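Long-range contacts in NAD-dependent aldehyde dehydrogenase (Sinorhizobium meliloti, PDB 3U4J), which probably oxidises aldehydes to acids with NAD or NADP as electron acceptor and forms a tetramer: residues G122-C127 / F173-A178; G275-F280 / S433-N438; E368-G373 / V388-T393; T426-S431 / K472-G477. All blocks are in the same frame, centred on the assembly; numbering follows the deposited sequence.

Contact 1: residues G122-C127 / F173-A178; sequences GEIGFC and FPFIIA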
loop_
_atom_site.group_PDB
_atom_site.type_symbol
_atom_site.label_atom_id
_atom_site.label_comp_id
_atom_site.label_asym_id
_atom_site.label_seq_id
_atom_site.Cartn_x
_atom_site.Cartn_y
_atom_site.Cartn_z
ATOM N N GLY A 122 -7.499 -32.048 -7.633
ATOM C CA GLY A 122 -7.872 -30.686 -7.173
ATOM C C GLY A 122 -6.661 -29.865 -6.736
ATOM O O GLY A 122 -6.581 -28.654 -7.007
ATOM N N GLU A 123 -5.718 -30.503 -6.050
ATOM C CA GLU A 123 -4.468 -29.814 -5.696
ATOM C C GLU A 123 -3.620 -29.322 -6.877
ATOM O O GLU A 123 -3.063 -28.222 -6.823
ATOM C CB GLU A 123 -3.621 -30.672 -4.770
ATOM C CG GLU A 123 -4.187 -30.737 -3.389
ATOM C CD GLU A 123 -3.363 -31.619 -2.454
ATOM O OE1 GLU A 123 -2.174 -31.934 -2.764
ATOM O OE2 GLU A 123 -3.921 -32.002 -1.399
ATOM N N ILE A 124 -3.489 -30.146 -7.910
ATOM C CA ILE A 124 -2.726 -29.747 -9.097
ATOM C C ILE A 124 -3.380 -28.514 -9.717
ATOM O O ILE A 124 -2.696 -27.574 -10.078
ATOM C CB ILE A 124 -2.654 -30.883 -10.167
ATOM C CG1 ILE A 124 -2.099 -32.179 -9.557
ATOM C CG2 ILE A 124 -1.813 -30.453 -11.395
ATOM C CD1 ILE A 124 -0.715 -32.043 -8.808
ATOM N N GLY A 125 -4.712 -28.529 -9.838
ATOM C CA GLY A 125 -5.460 -27.354 -10.319
ATOM C C GLY A 125 -5.231 -26.117 -9.472
ATOM O O GLY A 125 -5.043 -25.007 -9.986
ATOM N N PHE A 126 -5.264 -26.293 -8.160
ATOM C CA PHE A 126 -4.928 -25.209 -7.248
ATOM C C PHE A 126 -3.490 -24.682 -7.447
ATOM O O PHE A 126 -3.243 -23.480 -7.427
ATOM C CB PHE A 126 -5.142 -25.657 -5.808
ATOM C CG PHE A 126 -5.109 -24.526 -4.823
ATOM C CD1 PHE A 126 -6.215 -23.692 -4.663
ATOM C CD2 PHE A 126 -3.979 -24.295 -4.046
ATOM C CE1 PHE A 126 -6.188 -22.635 -3.728
ATOM C CE2 PHE A 126 -3.936 -23.253 -3.134
ATOM C CZ PHE A 126 -5.038 -22.416 -2.971
ATOM N N CYS A 127 -2.548 -25.587 -7.665
ATOM C CA CYS A 127 -1.165 -25.173 -7.921
ATOM C C CYS A 127 -1.050 -24.365 -9.197
ATOM O O CYS A 127 -0.274 -23.405 -9.247
ATOM C CB CYS A 127 -0.247 -26.383 -8.020
ATOM S SG CYS A 127 -0.000 -27.129 -6.413
ATOM N N PHE A 173 2.352 -32.339 1.311
ATOM C CA PHE A 173 1.789 -31.569 0.182
ATOM C C PHE A 173 2.922 -31.105 -0.738
ATOM O O PHE A 173 3.218 -29.909 -0.814
ATOM C CB PHE A 173 1.020 -30.335 0.676
ATOM C CG PHE A 173 -0.194 -30.648 1.500
ATOM C CD1 PHE A 173 -1.392 -30.985 0.887
ATOM C CD2 PHE A 173 -0.133 -30.581 2.883
ATOM C CE1 PHE A 173 -2.547 -31.275 1.673
ATOM C CE2 PHE A 173 -1.257 -30.868 3.682
ATOM C CZ PHE A 173 -2.466 -31.202 3.067
ATOM N N PRO A 174 3.575 -32.041 -1.421
ATOM C CA PRO A 174 4.807 -31.639 -2.105
ATOM C C PRO A 174 4.561 -30.621 -3.200
ATOM O O PRO A 174 5.292 -29.625 -3.263
ATOM C CB PRO A 174 5.331 -32.938 -2.713
ATOM C CG PRO A 174 4.685 -34.025 -1.897
ATOM C CD PRO A 174 3.300 -33.471 -1.594
ATOM N N PHE A 175 3.543 -30.834 -4.030
ATOM C CA PHE A 175 3.367 -29.949 -5.172
ATOM C C PHE A 175 2.869 -28.592 -4.695
ATOM O O PHE A 175 3.289 -27.531 -5.202
ATOM C CB PHE A 175 2.435 -30.566 -6.230
ATOM C CG PHE A 175 2.657 -30.022 -7.635
ATOM C CD1 PHE A 175 3.856 -30.265 -8.317
ATOM C CD2 PHE A 175 1.662 -29.304 -8.291
ATOM C CE1 PHE A 175 4.054 -29.814 -9.616
ATOM C CE2 PHE A 175 1.861 -28.812 -9.618
ATOM C CZ PHE A 175 3.031 -29.072 -10.268
ATOM N N ILE A 176 1.956 -28.630 -3.723
ATOM C CA ILE A 176 1.388 -27.402 -3.177
ATOM C C ILE A 176 2.448 -26.513 -2.584
ATOM O O ILE A 176 2.507 -25.312 -2.884
ATOM C CB ILE A 176 0.281 -27.697 -2.130
ATOM C CG1 ILE A 176 -0.993 -28.181 -2.848
ATOM C CG2 ILE A 176 0.026 -26.472 -1.262
ATOM C CD1 ILE A 176 -1.967 -27.070 -3.221
ATOM N N ILE A 177 3.296 -27.088 -1.737
ATOM C CA ILE A 177 4.275 -26.279 -1.028
ATOM C C ILE A 177 5.309 -25.719 -2.000
ATOM O O ILE A 177 5.717 -24.565 -1.869
ATOM C CB ILE A 177 4.847 -27.022 0.225
ATOM C CG1 ILE A 177 3.673 -27.154 1.239
ATOM C CG2 ILE A 177 5.940 -26.196 0.916
ATOM C CD1 ILE A 177 3.798 -28.257 2.227
ATOM N N ALA A 178 5.713 -26.515 -2.986
ATOM C CA ALA A 178 6.614 -25.980 -4.025
ATOM C C ALA A 178 5.953 -24.758 -4.703
ATOM O O ALA A 178 6.599 -23.700 -4.897
ATOM C CB ALA A 178 6.923 -27.046 -5.040
HETATM O O HOH W 1 0.607 -31.323 -3.025
#
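In what is, by family, the coenzyme-binding domain, helix 174-187 follows strand 153-168 of the sheet, and its first turn, with the N-cap residue Phe173, packs against Glu123, Ile124, Phe126 and Cys127 of helix 117-138. The helical segments run nearly parallel, 11° apart, with axes 9.3 Å from each other at closest. Cys127 takes the centre. Its sulfur stands beside the backbone N (chi1 -72°), which brings SG to 3.3 Å from Phe175 CD2. This is a sulfur-aromatic contact of oblique geometry. Ile124 reaches the same ring from one turn earlier in the helix, crossing it at about a right angle with CD1 3.7 Å from Phe175 CD2. Ile176 comes from the other helix and touches two partners with its CD1, 3.5 Å from Phe126 CD2 and 3.7 Å from Cys127 SG. The polar part of the interface is mediated by water. One water donates to Glu123 OE1 (2.9 Å) and accepts from Ile176 N (3.1 Å), so the carboxylate serves a first-turn amide of helix 174-187 indirectly; Glu109 binds the preceding amide, that of Phe175. The other oxygen, Glu123 OE2, lies at the edge of the Phe173 ring, 3.4 Å from CE1. Lys115, through a salt bridge to OE1, and Gln119, through a hydrogen bond to OE2, fix the carboxylate and probably favour its charged form. Around this pair, helices 84-100 and 102-113 cover Ile124, while Ile98 of the former and helix 202-214 close over Phe175.

Contact 2: residues G275-F280 / S433-N438; sequences GPQIVF and SVWSTN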
loop_
_atom_site.group_PDB
_atom_site.type_symbol
_atom_site.label_atom_id
_atom_site.label_comp_id
_atom_site.label_asym_id
_atom_site.label_seq_id
_atom_site.Cartn_x
_atom_site.Cartn_y
_atom_site.Cartn_z
ATOM N N GLY A 275 -3.834 -27.104 15.771
ATOM C CA GLY A 275 -4.875 -26.135 15.537
ATOM C C GLY A 275 -6.210 -26.569 16.118
ATOM O O GLY A 275 -6.632 -27.716 15.959
ATOM N N PRO A 276 -6.888 -25.643 16.795
ATOM C CA PRO A 276 -8.209 -25.924 17.333
ATOM C C PRO A 276 -9.318 -25.478 16.385
ATOM O O PRO A 276 -9.165 -24.489 15.672
ATOM C CB PRO A 276 -8.233 -25.075 18.607
ATOM C CG PRO A 276 -7.352 -23.886 18.285
ATOM C CD PRO A 276 -6.374 -24.318 17.213
ATOM N N GLN A 277 -10.425 -26.212 16.350
ATOM C CA GLN A 277 -11.679 -25.664 15.866
ATOM C C GLN A 277 -12.608 -25.448 17.070
ATOM O O GLN A 277 -12.833 -26.372 17.863
ATOM C CB GLN A 277 -12.347 -26.598 14.864
ATOM C CG GLN A 277 -11.481 -26.906 13.643
ATOM C CD GLN A 277 -12.304 -27.188 12.411
ATOM O OE1 GLN A 277 -12.990 -26.298 11.899
ATOM N NE2 GLN A 277 -12.215 -28.423 11.895
ATOM N N ILE A 278 -13.158 -24.244 17.178
ATOM C CA ILE A 278 -14.014 -23.882 18.311
ATOM C C ILE A 278 -15.412 -23.808 17.757
ATOM O O ILE A 278 -15.650 -23.061 16.806
ATOM C CB ILE A 278 -13.661 -22.489 18.908
ATOM C CG1 ILE A 278 -12.216 -22.427 19.443
ATOM C CG2 ILE A 278 -14.624 -22.159 20.082
ATOM C CD1 ILE A 278 -11.135 -22.644 18.382
ATOM N N VAL A 279 -16.311 -24.603 18.342
ATOM C CA VAL A 279 -17.684 -24.677 17.915
ATOM C C VAL A 279 -18.578 -24.198 19.061
ATOM O O VAL A 279 -18.692 -24.838 20.132
ATOM C CB VAL A 279 -18.090 -26.084 17.476
ATOM C CG1 VAL A 279 -19.505 -26.072 16.850
ATOM C CG2 VAL A 279 -17.088 -26.615 16.474
ATOM N N PHE A 280 -19.177 -23.035 18.821
ATOM C CA PHE A 280 -20.087 -22.433 19.778
ATOM C C PHE A 280 -21.464 -22.985 19.610
ATOM O O PHE A 280 -21.835 -23.448 18.522
ATOM C CB PHE A 280 -20.088 -20.903 19.618
ATOM C CG PHE A 280 -18.871 -20.274 20.173
ATOM C CD1 PHE A 280 -18.776 -20.002 21.527
ATOM C CD2 PHE A 280 -17.784 -19.974 19.344
ATOM C CE1 PHE A 280 -17.625 -19.413 22.057
ATOM C CE2 PHE A 280 -16.631 -19.388 19.860
ATOM C CZ PHE A 280 -16.559 -19.089 21.215
ATOM N N SER A 433 -9.971 -22.358 13.692
ATOM C CA SER A 433 -11.272 -22.028 13.153
ATOM C C SER A 433 -12.241 -21.732 14.284
ATOM O O SER A 433 -12.196 -22.398 15.312
ATOM C CB SER A 433 -11.864 -23.213 12.402
ATOM O OG SER A 433 -11.185 -23.443 11.193
ATOM N N VAL A 434 -13.143 -20.780 14.050
ATOM C CA VAL A 434 -14.265 -20.485 14.949
ATOM C C VAL A 434 -15.566 -20.694 14.174
ATOM O O VAL A 434 -15.731 -20.169 13.050
ATOM C CB VAL A 434 -14.191 -19.051 15.536
ATOM C CG1 VAL A 434 -15.441 -18.741 16.371
ATOM C CG2 VAL A 434 -12.951 -18.913 16.396
ATOM N N TRP A 435 -16.457 -21.512 14.743
ATOM C CA TRP A 435 -17.803 -21.716 14.196
ATOM C C TRP A 435 -18.863 -21.078 15.101
ATOM O O TRP A 435 -19.015 -21.478 16.253
ATOM C CB TRP A 435 -18.087 -23.210 14.006
ATOM C CG TRP A 435 -17.133 -23.920 13.027
ATOM C CD1 TRP A 435 -15.870 -24.332 13.280
ATOM C CD2 TRP A 435 -17.407 -24.269 11.655
ATOM N NE1 TRP A 435 -15.325 -24.938 12.151
ATOM C CE2 TRP A 435 -16.255 -24.915 11.146
ATOM C CE3 TRP A 435 -18.526 -24.122 10.819
ATOM C CZ2 TRP A 435 -16.175 -25.393 9.827
ATOM C CZ3 TRP A 435 -18.455 -24.613 9.520
ATOM C CH2 TRP A 435 -17.278 -25.231 9.034
ATOM N N SER A 436 -19.572 -20.068 14.583
ATOM C CA SER A 436 -20.575 -19.315 15.350
ATOM C C SER A 436 -21.378 -18.465 14.377
ATOM O O SER A 436 -20.852 -18.058 13.335
ATOM C CB SER A 436 -19.916 -18.436 16.415
ATOM O OG SER A 436 -20.885 -17.603 17.048
ATOM N N THR A 437 -22.652 -18.203 14.687
ATOM C CA THR A 437 -23.472 -17.322 13.838
ATOM C C THR A 437 -23.525 -15.921 14.459
ATOM O O THR A 437 -24.208 -15.028 13.948
ATOM C CB THR A 437 -24.929 -17.841 13.752
ATOM O OG1 THR A 437 -25.342 -18.244 15.076
ATOM C CG2 THR A 437 -25.030 -19.009 12.780
ATOM N N ASN A 438 -22.795 -15.726 15.560
ATOM C CA ASN A 438 -22.852 -14.485 16.330
ATOM C C ASN A 438 -21.718 -13.544 15.924
ATOM O O ASN A 438 -20.551 -13.922 16.035
ATOM C CB ASN A 438 -22.721 -14.816 17.831
ATOM C CG ASN A 438 -22.964 -13.609 18.751
ATOM O OD1 ASN A 438 -23.974 -13.564 19.484
ATOM N ND2 ASN A 438 -22.041 -12.655 18.756
#
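Gln277 OE1 receives the indole N-H of Trp435 at 2.7 Å from NE1, in a nearly straight bond (168°). The oxygen lies in the indole plane, yet the donor stands 36° out of the amide plane, so the bond does not use a lone-pair direction. The two side chains run side by side across neighbouring parallel strands, 275-279 and 431-435, of the large mixed sheet in what is, by family, the catalytic domain. Gln277 NE2 is held in turn by the carbonyl of Gly291 on helix 285-297, which fixes the rotation of the amide. Between the strands the backbone ladder is regular: Ser433 N binds Pro276 O, Ile278 N binds Ser433 O, Trp435 N meets Ile278 O at 2.7 Å, and Phe280 N closes the row on Trp435 O. Gln277, Val279, Ser433 and Trp435 share one face, where helix 285-297 packs; Ser433 OG is bound to Ser458 O, and Pro501 of a neighbouring subunit packs on the indole. Ile278 and Val434 occupy the other face. Just beyond the strand ends, the Phe280 ring is met at its edge, in plane, by the methyl Val434 CG1, 3.7 Å from Phe280 CE2.

Contact 3: residues E368-G373 / V388-T393; sequences ELLLGG and VFAGVT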
loop_
_atom_site.group_PDB
_atom_site.type_symbol
_atom_site.label_atom_id
_atom_site.label_comp_id
_atom_site.label_asym_id
_atom_site.label_seq_id
_atom_site.Cartn_x
_atom_site.Cartn_y
_atom_site.Cartn_z
ATOM N N GLU A 368 -11.328 -40.969 26.267
ATOM C CA GLU A 368 -12.308 -41.967 25.850
ATOM C C GLU A 368 -12.270 -42.162 24.329
ATOM O O GLU A 368 -12.566 -41.223 23.571
ATOM C CB GLU A 368 -13.692 -41.534 26.327
ATOM C CG GLU A 368 -14.831 -42.498 26.017
ATOM C CD GLU A 368 -16.194 -41.813 26.163
ATOM O OE1 GLU A 368 -17.234 -42.495 26.059
ATOM O OE2 GLU A 368 -16.219 -40.580 26.343
ATOM N N LEU A 369 -11.884 -43.365 23.894
ATOM C CA LEU A 369 -11.778 -43.687 22.479
ATOM C C LEU A 369 -13.183 -43.926 21.958
ATOM O O LEU A 369 -13.838 -44.891 22.368
ATOM C CB LEU A 369 -10.984 -44.976 22.267
ATOM C CG LEU A 369 -10.015 -45.156 21.079
ATOM C CD1 LEU A 369 -9.843 -46.642 20.650
ATOM C CD2 LEU A 369 -10.278 -44.256 19.872
ATOM N N LEU A 370 -13.632 -43.092 21.028
ATOM C CA LEU A 370 -14.989 -43.234 20.491
ATOM C C LEU A 370 -15.032 -43.972 19.158
ATOM O O LEU A 370 -16.066 -44.529 18.781
ATOM C CB LEU A 370 -15.662 -41.868 20.352
ATOM C CG LEU A 370 -15.893 -41.052 21.621
ATOM C CD1 LEU A 370 -16.649 -39.750 21.285
ATOM C CD2 LEU A 370 -16.673 -41.866 22.661
ATOM N N LEU A 371 -13.893 -44.009 18.462
ATOM C CA LEU A 371 -13.866 -44.445 17.071
ATOM C C LEU A 371 -12.421 -44.694 16.673
ATOM O O LEU A 371 -11.537 -43.952 17.082
ATOM C CB LEU A 371 -14.456 -43.314 16.203
ATOM C CG LEU A 371 -15.099 -43.434 14.806
ATOM C CD1 LEU A 371 -14.355 -42.685 13.685
ATOM C CD2 LEU A 371 -15.525 -44.841 14.405
ATOM N N GLY A 372 -12.190 -45.748 15.896
ATOM C CA GLY A 372 -10.904 -45.959 15.248
ATOM C C GLY A 372 -9.820 -46.493 16.156
ATOM O O GLY A 372 -10.064 -47.386 16.945
ATOM N N GLY A 373 -8.608 -45.971 16.012
ATOM C CA GLY A 373 -7.538 -46.308 16.933
ATOM C C GLY A 373 -6.769 -47.579 16.578
ATOM O O GLY A 373 -6.109 -48.160 17.449
ATOM N N VAL A 388 -11.373 -40.774 16.866
ATOM C CA VAL A 388 -11.887 -39.679 17.694
ATOM C C VAL A 388 -11.738 -40.003 19.191
ATOM O O VAL A 388 -12.140 -41.082 19.640
ATOM C CB VAL A 388 -13.364 -39.387 17.391
ATOM C CG1 VAL A 388 -13.891 -38.286 18.321
ATOM C CG2 VAL A 388 -13.561 -39.015 15.919
ATOM N N PHE A 389 -11.130 -39.081 19.937
ATOM C CA PHE A 389 -11.083 -39.138 21.407
ATOM C C PHE A 389 -11.990 -38.079 22.023
ATOM O O PHE A 389 -12.039 -36.926 21.553
ATOM C CB PHE A 389 -9.679 -38.898 21.929
ATOM C CG PHE A 389 -8.758 -40.071 21.808
ATOM C CD1 PHE A 389 -8.843 -41.153 22.707
ATOM C CD2 PHE A 389 -7.753 -40.072 20.840
ATOM C CE1 PHE A 389 -7.931 -42.252 22.622
ATOM C CE2 PHE A 389 -6.846 -41.152 20.729
ATOM C CZ PHE A 389 -6.940 -42.255 21.636
ATOM N N ALA A 390 -12.700 -38.468 23.078
ATOM C CA ALA A 390 -13.515 -37.549 23.848
ATOM C C ALA A 390 -12.915 -37.460 25.242
ATOM O O ALA A 390 -12.059 -38.270 25.605
ATOM C CB ALA A 390 -14.934 -38.048 23.918
ATOM N N GLY A 391 -13.340 -36.466 26.023
ATOM C CA GLY A 391 -12.859 -36.351 27.412
ATOM C C GLY A 391 -11.390 -35.990 27.512
ATOM O O GLY A 391 -10.710 -36.328 28.482
ATOM N N VAL A 392 -10.881 -35.295 26.505
ATOM C CA VAL A 392 -9.473 -34.948 26.502
ATOM C C VAL A 392 -9.287 -33.708 27.393
ATOM O O VAL A 392 -10.117 -32.796 27.390
ATOM C CB VAL A 392 -8.926 -34.763 25.078
ATOM C CG1 VAL A 392 -7.422 -34.495 25.119
ATOM C CG2 VAL A 392 -9.223 -36.017 24.230
ATOM N N THR A 393 -8.238 -33.709 28.201
ATOM C CA THR A 393 -7.945 -32.582 29.065
ATOM C C THR A 393 -6.576 -32.054 28.616
ATOM O O THR A 393 -5.779 -32.823 28.055
ATOM C CB THR A 393 -7.931 -33.021 30.544
ATOM O OG1 THR A 393 -7.028 -34.117 30.682
ATOM C CG2 THR A 393 -9.322 -33.485 30.988
#
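The Phe389 ring carries Leu369 over one face, with CD2 4.1 Å above the plane and offset toward the rim. The two side chains cross obliquely, and Leu369 CG comes within 3.9 Å of Phe389 CE1. The phenyl group also touches the neighbouring backbone, Phe389 CD1 being 3.9 Å from Leu369 CA; Ile398 of helix 397-400 adds to the packing. The carboxylate of Glu368, at the end of an extended chain, instead meets a methyl group: OE2 is 3.7 Å from Ala390 CB. These contacts sit on an antiparallel strand pair, 368-371 with 383-390, that ends in a beta bulge. Strand 383-390 pairs parallel with strand 407-413, which makes 368-371 an outlying strand of the mixed sheet in what is, by family, the catalytic domain. Glu368 and Ala390 form a hydrogen-bonded pair, and Leu369 faces Phe389 as the non-hydrogen-bonded one. One residue further on, Leu370 and Leu371 both stand opposite Val388. Val388 O accepts from Leu370 N at 2.9 Å, while Val388 N reaches Leu371 O at 3.2 Å in a more bent bond, 39° above the carbonyl plane. The bulge turns Leu370 toward the other strand, where its CD1 packs 3.6 Å from Ala390 CB. Met321 of helix 317-330 touches Leu370 and Val388.

Contact 4: residues T426-S431 / K472-G477; sequences TEFGLS and KKSGLG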
loop_
_atom_site.group_PDB
_atom_site.type_symbol
_atom_site.label_atom_id
_atom_site.label_comp_id
_atom_site.label_asym_id
_atom_site.label_seq_id
_atom_site.Cartn_x
_atom_site.Cartn_y
_atom_site.Cartn_z
ATOM N N THR A 426 -1.043 -23.492 23.940
ATOM C CA THR A 426 -0.232 -24.334 23.086
ATOM C C THR A 426 1.052 -23.569 22.815
ATOM O O THR A 426 1.066 -22.331 22.865
ATOM C CB THR A 426 -0.989 -24.647 21.774
ATOM O OG1 THR A 426 -0.120 -25.318 20.856
ATOM C CG2 THR A 426 -1.538 -23.344 21.126
ATOM N N GLU A 427 2.146 -24.282 22.544
ATOM C CA GLU A 427 3.340 -23.603 22.029
ATOM C C GLU A 427 3.226 -23.266 20.525
ATOM O O GLU A 427 4.037 -22.507 19.987
ATOM C CB GLU A 427 4.606 -24.434 22.317
ATOM C CG GLU A 427 4.909 -24.546 23.817
ATOM C CD GLU A 427 6.169 -25.342 24.120
ATOM O OE1 GLU A 427 7.152 -25.256 23.344
ATOM O OE2 GLU A 427 6.174 -26.044 25.159
ATOM N N PHE A 428 2.219 -23.841 19.868
ATOM C CA PHE A 428 2.001 -23.687 18.425
ATOM C C PHE A 428 1.105 -22.484 18.152
ATOM O O PHE A 428 0.528 -21.908 19.079
ATOM C CB PHE A 428 1.302 -24.911 17.848
ATOM C CG PHE A 428 2.127 -26.181 17.878
ATOM C CD1 PHE A 428 3.247 -26.334 17.050
ATOM C CD2 PHE A 428 1.743 -27.248 18.688
ATOM C CE1 PHE A 428 3.982 -27.534 17.043
ATOM C CE2 PHE A 428 2.483 -28.448 18.709
ATOM C CZ PHE A 428 3.603 -28.587 17.881
ATOM N N GLY A 429 0.946 -22.144 16.877
ATOM C CA GLY A 429 0.165 -20.959 16.524
ATOM C C GLY A 429 -0.063 -20.869 15.033
ATOM O O GLY A 429 -0.012 -19.770 14.455
ATOM N N LEU A 430 -0.331 -22.004 14.401
ATOM C CA LEU A 430 -0.440 -21.991 12.944
ATOM C C LEU A 430 -1.853 -21.644 12.483
ATOM O O LEU A 430 -2.046 -20.667 11.751
ATOM C CB LEU A 430 0.035 -23.306 12.299
ATOM C CG LEU A 430 0.148 -23.238 10.764
ATOM C CD1 LEU A 430 1.011 -22.050 10.285
ATOM C CD2 LEU A 430 0.706 -24.558 10.168
ATOM N N SER A 431 -2.834 -22.444 12.898
ATOM C CA SER A 431 -4.184 -22.240 12.418
ATOM C C SER A 431 -5.250 -22.330 13.517
ATOM O O SER A 431 -4.982 -22.811 14.618
ATOM C CB SER A 431 -4.487 -23.262 11.319
ATOM O OG SER A 431 -4.714 -24.545 11.872
ATOM N N LYS A 472 4.189 -17.865 17.155
ATOM C CA LYS A 472 4.825 -18.719 18.162
ATOM C C LYS A 472 5.750 -19.732 17.486
ATOM O O LYS A 472 6.474 -19.362 16.580
ATOM C CB LYS A 472 3.745 -19.396 19.036
ATOM C CG LYS A 472 2.940 -18.345 19.838
ATOM C CD LYS A 472 2.323 -18.983 21.069
ATOM C CE LYS A 472 0.857 -19.001 20.972
ATOM N NZ LYS A 472 0.246 -19.768 22.092
ATOM N N LYS A 473 5.699 -21.008 17.866
ATOM C CA LYS A 473 6.634 -21.970 17.277
ATOM C C LYS A 473 6.202 -22.554 15.921
ATOM O O LYS A 473 6.882 -23.464 15.400
ATOM C CB LYS A 473 6.963 -23.087 18.287
ATOM C CG LYS A 473 7.765 -22.582 19.478
ATOM C CD LYS A 473 8.248 -23.734 20.360
ATOM C CE LYS A 473 9.088 -23.207 21.523
ATOM N NZ LYS A 473 9.549 -24.353 22.350
ATOM N N SER A 474 5.111 -22.037 15.346
ATOM C CA SER A 474 4.605 -22.549 14.072
ATOM C C SER A 474 5.227 -21.939 12.828
ATOM O O SER A 474 4.997 -22.425 11.704
ATOM C CB SER A 474 3.091 -22.453 14.009
ATOM O OG SER A 474 2.542 -23.429 14.880
ATOM N N GLY A 475 6.021 -20.888 12.992
ATOM C CA GLY A 475 6.764 -20.427 11.825
ATOM C C GLY A 475 7.383 -19.073 11.985
ATOM O O GLY A 475 7.226 -18.440 13.037
ATOM N N LEU A 476 8.105 -18.663 10.944
ATOM C CA LEU A 476 8.702 -17.337 10.827
ATOM C C LEU A 476 8.493 -16.856 9.411
ATOM O O LEU A 476 8.832 -17.562 8.462
ATOM C CB LEU A 476 10.220 -17.392 11.092
ATOM C CG LEU A 476 10.646 -17.767 12.524
ATOM C CD1 LEU A 476 12.156 -17.883 12.590
ATOM C CD2 LEU A 476 10.155 -16.691 13.518
ATOM N N GLY A 477 7.941 -15.654 9.262
ATOM C CA GLY A 477 7.698 -15.117 7.910
ATOM C C GLY A 477 6.253 -15.306 7.458
ATOM O O GLY A 477 5.464 -15.985 8.119
#
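Ser474 OG sits at the tight centre of this contact, pressed into the bend of the 426-431 loop. It accepts the amide N-H of Gly429 at 2.9 Å in a fairly straight bond (164°) and is also hydrogen-bonded to Gly272 O, so the buried hydroxyl is gripped from two parts of the chain. The serine packs against carbon as well: Leu430 CB lies 3.6 Å from Ser474 CB, and the hydroxyl is 3.5 Å from Phe428 CB, at the edge of the phenyl ring. Next to it, Lys473 N binds Glu427 O at 3.1 Å. The loop leads into strand 431-435 of one mixed sheet, whereas strand 475-476 pairs antiparallel with strand 266-270 of the other; by family these are the catalytic and the coenzyme-binding sheets, so the contact lies where they meet. The first bend of the loop is an ST turn, Thr426 OG1 accepting from Phe428 N. Outward, the packing gives way to long charged chains. Lys472 folds over the loop, bent at chi3 (-114°), and sets NZ 2.8 Å from Thr426 O. Farther out, Glu427 and Lys473 extend side by side in the same direction and end in a salt bridge, NZ of Lys473 being 2.7 Å from Glu427 OE1. Glu427 is exposed to solvent, and Lys473 also packs on Val264 of a neighbouring subunit.

How the contacts relate
Contact 2 is the most deeply buried, all its touching residues being enclosed, whereas contact 1 is only partly buried and contacts 3 and 4 include residues exposed to solvent. Contacts 2 and 3 belong to the same mixed sheet, one as a regular parallel pair in its interior and the other as a bulged antiparallel pair toward the surface; their centres are about 20 Å apart. The loop of contact 4 leads into strand 431-435 of contact 2, and the two touch, Pro276 CD lying 3.3 Å from Ser431 O. Contact 1 joins helices, with apolar and sulfur packing and a bridging water in place of backbone ladders. Contact 4 relies mostly on side-chain hydrogen bonds and a salt bridge, with one backbone bond.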